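Local coordinates for protein tudor (PDB 3NTK) that recognises Aubergine in a methylarginine-dependent manner, here through its last extended Tudor domain, and is required in oogenesis for the formation of primordial germ cells, at residues V9-D12 with G13-S16; S23-P26 with A27-M31; F129-T132 with R133-E136. All coordinates share one frame; numbering follows the deposited sequence.

Interaction 1: residues V9-D12 with G13-S16; sequences VQFD and GPMS
Phe11 lays its ring against Gly13 at a beta-hairpin corner of the OB-fold, where strand 4-11 gives way to a type I beta turn from Gly13 to Ser16 and then to strand 16-21. Opposite Ser16 the strand carries an extra residue, Asp12 and Gly13 forming a classic beta bulge, and Asp12 N donates a hydrogen bond to Ser16 O at 3.1 Å. The side chain of Phe11 shows how a ring can cover a turn. Its CB packs on Ile130 of helix 120-131, and the torsion that sets CG opposite the backbone N (chi1 -167°) lays the ring over the Gly13 backbone. CG only grazes the turn. Beyond it, CD1 lies 3.7 Å from Gly13 N, and CE1 is 3.5 Å from Gly13 CA. At the far end CZ reaches Gly13 C at 3.5 Å and, obliquely, Pro14 N, with Pro14 CD a little farther off. On the remaining side Phe11 CE2 is 3.8 Å from Gly13 O, which sits above the same face but offset toward the rim. Polar groups close the corner elsewhere: Ser16 OG, also hydrogen-bonded to His110 NE2, is 2.7 Å from a water that donates to Asp12 OD2 at 2.5 Å.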
loop_
_atom_site.group_PDB
_atom_site.type_symbol
_atom_site.label_atom_id
_atom_site.label_comp_id
_atom_site.label_asym_id
_atom_site.label_seq_id
_atom_site.Cartn_x
_atom_site.Cartn_y
_atom_site.Cartn_z
ATOM N N VAL A 9 -1.929 -1.995 -5.457
ATOM C CA VAL A 9 -2.339 -2.955 -4.439
ATOM C C VAL A 9 -3.638 -2.591 -3.737
ATOM O O VAL A 9 -4.277 -3.445 -3.115
ATOM C CB VAL A 9 -1.232 -3.152 -3.372
ATOM C CG1 VAL A 9 -0.000 -3.767 -4.021
ATOM C CG2 VAL A 9 -0.880 -1.814 -2.715
ATOM N N GLN A 10 -4.023 -1.323 -3.832
ATOM C CA GLN A 10 -5.251 -0.845 -3.214
ATOM C C GLN A 10 -5.751 0.326 -4.053
ATOM O O GLN A 10 -4.984 1.229 -4.371
ATOM C CB GLN A 10 -4.970 -0.379 -1.785
ATOM C CG GLN A 10 -6.210 -0.090 -0.967
ATOM C CD GLN A 10 -6.893 -1.355 -0.484
ATOM O OE1 GLN A 10 -7.973 -1.302 0.109
ATOM N NE2 GLN A 10 -6.264 -2.502 -0.730
ATOM N N PHE A 11 -7.030 0.319 -4.413
ATOM C CA PHE A 11 -7.562 1.403 -5.231
ATOM C C PHE A 11 -8.957 1.843 -4.800
ATOM O O PHE A 11 -9.949 1.189 -5.109
ATOM C CB PHE A 11 -7.572 0.975 -6.703
ATOM C CG PHE A 11 -7.817 2.102 -7.669
ATOM C CD1 PHE A 11 -9.109 2.440 -8.059
ATOM C CD2 PHE A 11 -6.747 2.831 -8.188
ATOM C CE1 PHE A 11 -9.334 3.491 -8.955
ATOM C CE2 PHE A 11 -6.960 3.880 -9.081
ATOM C CZ PHE A 11 -8.257 4.209 -9.465
ATOM N N ASP A 12 -9.030 2.951 -4.072
ATOM C CA ASP A 12 -10.319 3.468 -3.638
ATOM C C ASP A 12 -10.852 4.413 -4.709
ATOM O O ASP A 12 -12.061 4.622 -4.833
ATOM C CB ASP A 12 -10.181 4.195 -2.298
ATOM C CG ASP A 12 -9.951 3.239 -1.143
ATOM O OD1 ASP A 12 -10.719 2.260 -1.028
ATOM O OD2 ASP A 12 -9.010 3.464 -0.350
ATOM N N GLY A 13 -9.931 4.966 -5.491
ATOM C CA GLY A 13 -10.297 5.879 -6.558
ATOM C C GLY A 13 -9.071 6.610 -7.076
ATOM O O GLY A 13 -7.981 6.452 -6.523
ATOM N N PRO A 14 -9.211 7.409 -8.143
ATOM C CA PRO A 14 -8.065 8.142 -8.684
ATOM C C PRO A 14 -7.381 9.038 -7.653
ATOM O O PRO A 14 -6.163 9.196 -7.679
ATOM C CB PRO A 14 -8.679 8.955 -9.822
ATOM C CG PRO A 14 -9.807 8.073 -10.288
ATOM C CD PRO A 14 -10.407 7.616 -8.977
ATOM N N MET A 15 -8.152 9.621 -6.738
ATOM C CA MET A 15 -7.531 10.500 -5.761
ATOM C C MET A 15 -6.945 9.806 -4.550
ATOM O O MET A 15 -6.403 10.458 -3.665
ATOM C CB MET A 15 -8.486 11.613 -5.319
ATOM C CG MET A 15 -9.883 11.201 -4.992
ATOM S SD MET A 15 -10.016 9.924 -3.772
ATOM C CE MET A 15 -10.856 8.739 -4.727
ATOM N N SER A 16 -7.045 8.483 -4.508
ATOM C CA SER A 16 -6.470 7.749 -3.391
ATOM C C SER A 16 -6.281 6.270 -3.672
ATOM O O SER A 16 -7.242 5.493 -3.653
ATOM C CB SER A 16 -7.325 7.917 -2.131
ATOM O OG SER A 16 -6.671 7.335 -1.011
HETATM O O HOH W 1 -6.872 4.773 -0.217
#

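Interaction 2: residues S23-P26 with A27-M31; sequences SDVP and ALEQM
Leu28, Glu29 and Gln30 each send their backbone N-H back four residues, to Asp24 O at 2.9 Å, Val25 O at 2.8 Å and Pro26 O at 3.0 Å, the repeat that defines an alpha-helix. These are the early turns of helix 25-38, which leads from the OB-fold strands toward the Tudor barrel in the extended Tudor domain. Pro26 suits such a place: its nitrogen carries no hydrogen, yet its carbonyl is still used by Gln30. Among the side chains, Val25 and Glu29 meet one turn apart and at a slant. CG1 of Val25, swung opposite its own backbone N (chi1 174°), comes within 3.8 Å of Glu29 CD, which lays a methyl beside the carboxylate carbon. Glu29 CG lies 3.1 Å from Val25 O, beyond the oxygen and off the line of the C=O bond, while its CB is near both that oxygen and Pro26 O. On another side of the helix Leu28 is buried against Tyr107 and Asp84, and Ala27 also touches Tyr107. Asp24 is tied elsewhere, its OD2 forming a salt bridge with Arg109. In the first turn a water bridges the backbone: Ala27 N donates to it at 3.0 Å, and it donates to Ser23 O at 2.7 Å.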
loop_
_atom_site.group_PDB
_atom_site.type_symbol
_atom_site.label_atom_id
_atom_site.label_comp_id
_atom_site.label_asym_id
_atom_site.label_seq_id
_atom_site.Cartn_x
_atom_site.Cartn_y
_atom_site.Cartn_z
ATOM N N SER A 23 10.893 -1.272 -8.205
ATOM C CA SER A 23 12.208 -1.071 -7.602
ATOM C C SER A 23 12.273 -1.513 -6.135
ATOM O O SER A 23 13.335 -1.904 -5.653
ATOM C CB SER A 23 12.616 0.401 -7.712
ATOM O OG SER A 23 11.757 1.238 -6.953
ATOM N N ASP A 24 11.149 -1.452 -5.426
ATOM C CA ASP A 24 11.123 -1.846 -4.015
ATOM C C ASP A 24 10.802 -3.322 -3.779
ATOM O O ASP A 24 10.867 -3.797 -2.641
ATOM C CB ASP A 24 10.104 -1.006 -3.231
ATOM C CG ASP A 24 10.486 0.460 -3.142
ATOM O OD1 ASP A 24 11.684 0.779 -3.288
ATOM O OD2 ASP A 24 9.578 1.291 -2.901
ATOM N N VAL A 25 10.454 -4.050 -4.837
ATOM C CA VAL A 25 10.104 -5.461 -4.690
ATOM C C VAL A 25 11.181 -6.298 -3.999
ATOM O O VAL A 25 10.879 -7.055 -3.079
ATOM C CB VAL A 25 9.740 -6.092 -6.060
ATOM C CG1 VAL A 25 9.529 -7.595 -5.910
ATOM C CG2 VAL A 25 8.474 -5.443 -6.602
ATOM N N PRO A 26 12.450 -6.175 -4.425
ATOM C CA PRO A 26 13.507 -6.963 -3.778
ATOM C C PRO A 26 13.551 -6.731 -2.269
ATOM O O PRO A 26 13.589 -7.682 -1.486
ATOM C CB PRO A 26 14.778 -6.471 -4.469
ATOM C CG PRO A 26 14.283 -6.098 -5.847
ATOM C CD PRO A 26 12.999 -5.370 -5.533
ATOM N N ALA A 27 13.550 -5.462 -1.869
ATOM C CA ALA A 27 13.590 -5.106 -0.453
ATOM C C ALA A 27 12.363 -5.648 0.274
ATOM O O ALA A 27 12.464 -6.149 1.394
ATOM C CB ALA A 27 13.677 -3.591 -0.293
ATOM N N LEU A 28 11.202 -5.557 -0.367
ATOM C CA LEU A 28 9.976 -6.058 0.240
ATOM C C LEU A 28 10.042 -7.571 0.433
ATOM O O LEU A 28 9.599 -8.097 1.459
ATOM C CB LEU A 28 8.762 -5.708 -0.626
ATOM C CG LEU A 28 7.422 -6.246 -0.111
ATOM C CD1 LEU A 28 7.154 -5.699 1.285
ATOM C CD2 LEU A 28 6.298 -5.853 -1.067
ATOM N N GLU A 29 10.595 -8.272 -0.555
ATOM C CA GLU A 29 10.711 -9.723 -0.470
ATOM C C GLU A 29 11.673 -10.112 0.646
ATOM O O GLU A 29 11.485 -11.137 1.306
ATOM C CB GLU A 29 11.189 -10.301 -1.804
ATOM C CG GLU A 29 10.226 -10.052 -2.954
ATOM C CD GLU A 29 10.595 -10.832 -4.201
ATOM O OE1 GLU A 29 11.759 -10.714 -4.652
ATOM O OE2 GLU A 29 9.721 -11.559 -4.730
ATOM N N GLN A 30 12.705 -9.296 0.852
ATOM C CA GLN A 30 13.670 -9.549 1.917
ATOM C C GLN A 30 12.960 -9.322 3.249
ATOM O O GLN A 30 13.100 -10.114 4.178
ATOM C CB GLN A 30 14.875 -8.603 1.808
ATOM C CG GLN A 30 15.844 -8.725 2.988
ATOM C CD GLN A 30 17.052 -7.808 2.877
ATOM O OE1 GLN A 30 17.843 -7.912 1.939
ATOM N NE2 GLN A 30 17.204 -6.907 3.843
ATOM N N MET A 31 12.193 -8.237 3.335
ATOM C CA MET A 31 11.452 -7.928 4.556
ATOM C C MET A 31 10.503 -9.073 4.897
ATOM O O MET A 31 10.467 -9.556 6.030
ATOM C CB MET A 31 10.645 -6.639 4.381
ATOM C CG MET A 31 9.694 -6.331 5.539
ATOM S SD MET A 31 10.542 -6.194 7.129
ATOM C CE MET A 31 11.419 -4.646 6.881
HETATM O O HOH W 2 14.452 -3.138 -3.467
#

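Interaction 3: residues F129-T132 with R133-E136; sequences FIDT and RFSE
Arg133 and Phe129 are joined by a hydrogen bond and a stack, a worked case of an arginine side chain serving a carbonyl near the end of a helix. Arg133 NH1 donates to Phe129 O at 2.7 Å, in the carbonyl plane and on a lone pair. In a continuing helix that oxygen would await the amide of Arg133, but Arg133 N turns instead to Ile130 O at 2.9 Å, approaching from well above its carbonyl plane. The chain then enters a type I beta turn from Arg133 to Glu136. The arginine runs extended from CG to NE, and a last twist (chi4 64°) sets the guanidinium flat on the Phe129 ring, the planes 4° apart and the centres 3.7 Å apart. This cation-pi stack continues down the side chain, where Arg133 CD makes a CH-pi contact over the same face. A leucine in place of Arg133 would probably leave Phe129 O without its side-chain donor and the ring without the cation lying on it. Farther out, the Phe134 ring sits with Ile130 O over one face, and its CE1 is 4.2 Å from Ile130 CG2. The carboxylate of Asp131 runs alongside, OD1 3.3 Å from Phe134 CE2, with its plane 55° from that of the ring. In the wider fold, Phe129 meets Tyr157 edge-to-face and also touches Phe138 of strand 137-145, while Ile130 and Phe134 both pack on Val8 of strand 4-11.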
loop_
_atom_site.group_PDB
_atom_site.type_symbol
_atom_site.label_atom_id
_atom_site.label_comp_id
_atom_site.label_asym_id
_atom_site.label_seq_id
_atom_site.Cartn_x
_atom_site.Cartn_y
_atom_site.Cartn_z
ATOM N N PHE A 129 -11.631 -0.901 -14.394
ATOM C CA PHE A 129 -10.479 -1.184 -15.236
ATOM C C PHE A 129 -9.350 -1.747 -14.372
ATOM O O PHE A 129 -8.692 -2.720 -14.744
ATOM C CB PHE A 129 -10.028 0.100 -15.947
ATOM C CG PHE A 129 -8.866 -0.091 -16.880
ATOM C CD1 PHE A 129 -7.558 -0.053 -16.404
ATOM C CD2 PHE A 129 -9.080 -0.307 -18.239
ATOM C CE1 PHE A 129 -6.478 -0.225 -17.268
ATOM C CE2 PHE A 129 -8.007 -0.482 -19.111
ATOM C CZ PHE A 129 -6.702 -0.439 -18.623
ATOM N N ILE A 130 -9.154 -1.138 -13.205
ATOM C CA ILE A 130 -8.113 -1.556 -12.273
ATOM C C ILE A 130 -8.446 -2.883 -11.595
ATOM O O ILE A 130 -7.580 -3.748 -11.461
ATOM C CB ILE A 130 -7.894 -0.493 -11.171
ATOM C CG1 ILE A 130 -7.508 0.849 -11.802
ATOM C CG2 ILE A 130 -6.817 -0.961 -10.204
ATOM C CD1 ILE A 130 -6.226 0.815 -12.604
ATOM N N ASP A 131 -9.697 -3.039 -11.168
ATOM C CA ASP A 131 -10.125 -4.261 -10.496
ATOM C C ASP A 131 -9.896 -5.497 -11.355
ATOM O O ASP A 131 -9.686 -6.589 -10.835
ATOM C CB ASP A 131 -11.608 -4.182 -10.115
ATOM C CG ASP A 131 -11.876 -3.181 -9.004
ATOM O OD1 ASP A 131 -11.104 -3.153 -8.021
ATOM O OD2 ASP A 131 -12.868 -2.429 -9.105
ATOM N N THR A 132 -9.936 -5.316 -12.669
ATOM C CA THR A 132 -9.746 -6.412 -13.611
ATOM C C THR A 132 -8.271 -6.737 -13.844
ATOM O O THR A 132 -7.933 -7.828 -14.307
ATOM C CB THR A 132 -10.392 -6.069 -14.973
ATOM O OG1 THR A 132 -11.801 -5.880 -14.796
ATOM C CG2 THR A 132 -10.158 -7.180 -15.982
ATOM N N ARG A 133 -7.396 -5.794 -13.509
ATOM C CA ARG A 133 -5.964 -5.970 -13.730
ATOM C C ARG A 133 -5.127 -5.719 -12.476
ATOM O O ARG A 133 -3.996 -5.247 -12.568
ATOM C CB ARG A 133 -5.518 -5.018 -14.844
ATOM C CG ARG A 133 -6.397 -5.075 -16.090
ATOM C CD ARG A 133 -6.081 -3.944 -17.059
ATOM N NE ARG A 133 -6.857 -4.029 -18.297
ATOM C CZ ARG A 133 -8.183 -3.932 -18.368
ATOM N NH1 ARG A 133 -8.904 -3.743 -17.270
ATOM N NH2 ARG A 133 -8.792 -4.026 -19.544
ATOM N N PHE A 134 -5.672 -6.052 -11.310
ATOM C CA PHE A 134 -4.970 -5.822 -10.052
ATOM C C PHE A 134 -3.537 -6.338 -9.976
ATOM O O PHE A 134 -2.687 -5.710 -9.347
ATOM C CB PHE A 134 -5.771 -6.393 -8.876
ATOM C CG PHE A 134 -6.390 -5.336 -7.998
ATOM C CD1 PHE A 134 -5.637 -4.248 -7.562
ATOM C CD2 PHE A 134 -7.720 -5.430 -7.600
ATOM C CE1 PHE A 134 -6.198 -3.268 -6.744
ATOM C CE2 PHE A 134 -8.291 -4.455 -6.781
ATOM C CZ PHE A 134 -7.525 -3.371 -6.354
ATOM N N SER A 135 -3.260 -7.470 -10.610
ATOM C CA SER A 135 -1.913 -8.031 -10.567
ATOM C C SER A 135 -1.024 -7.555 -11.711
ATOM O O SER A 135 0.166 -7.873 -11.751
ATOM C CB SER A 135 -1.985 -9.562 -10.578
ATOM O OG SER A 135 -2.646 -10.028 -11.741
ATOM N N GLU A 136 -1.594 -6.788 -12.633
ATOM C CA GLU A 136 -0.831 -6.304 -13.774
ATOM C C GLU A 136 0.037 -5.096 -13.451
ATOM O O GLU A 136 -0.212 -4.370 -12.489
ATOM C CB GLU A 136 -1.766 -5.957 -14.932
ATOM C CG GLU A 136 -2.751 -7.059 -15.276
ATOM C CD GLU A 136 -3.163 -7.029 -16.730
ATOM O OE1 GLU A 136 -3.436 -5.928 -17.247
ATOM O OE2 GLU A 136 -3.220 -8.108 -17.357
#

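How the interactions relate
The three contacts come one after another along the chain, but only two of them meet in space. Interactions 1 and 3 have centres about 12 Å apart and touch directly: Val9 C lies 4.0 Å from Phe134 CE1, so the end of helix 120-131 and the turn after it close over strand 4-11. That strand pairs with both 16-21 and 137-145, which places the two contacts in the same OB-fold sheet and its covering helix. Interaction 2 stands apart on helix 25-38, its centre about 22 Å from interaction 1 and 21 Å from interaction 3. This helix leads to the four-stranded Tudor sheet, which comes between interactions 2 and 3 in sequence, so the OB-fold is built from chain on both sides of it.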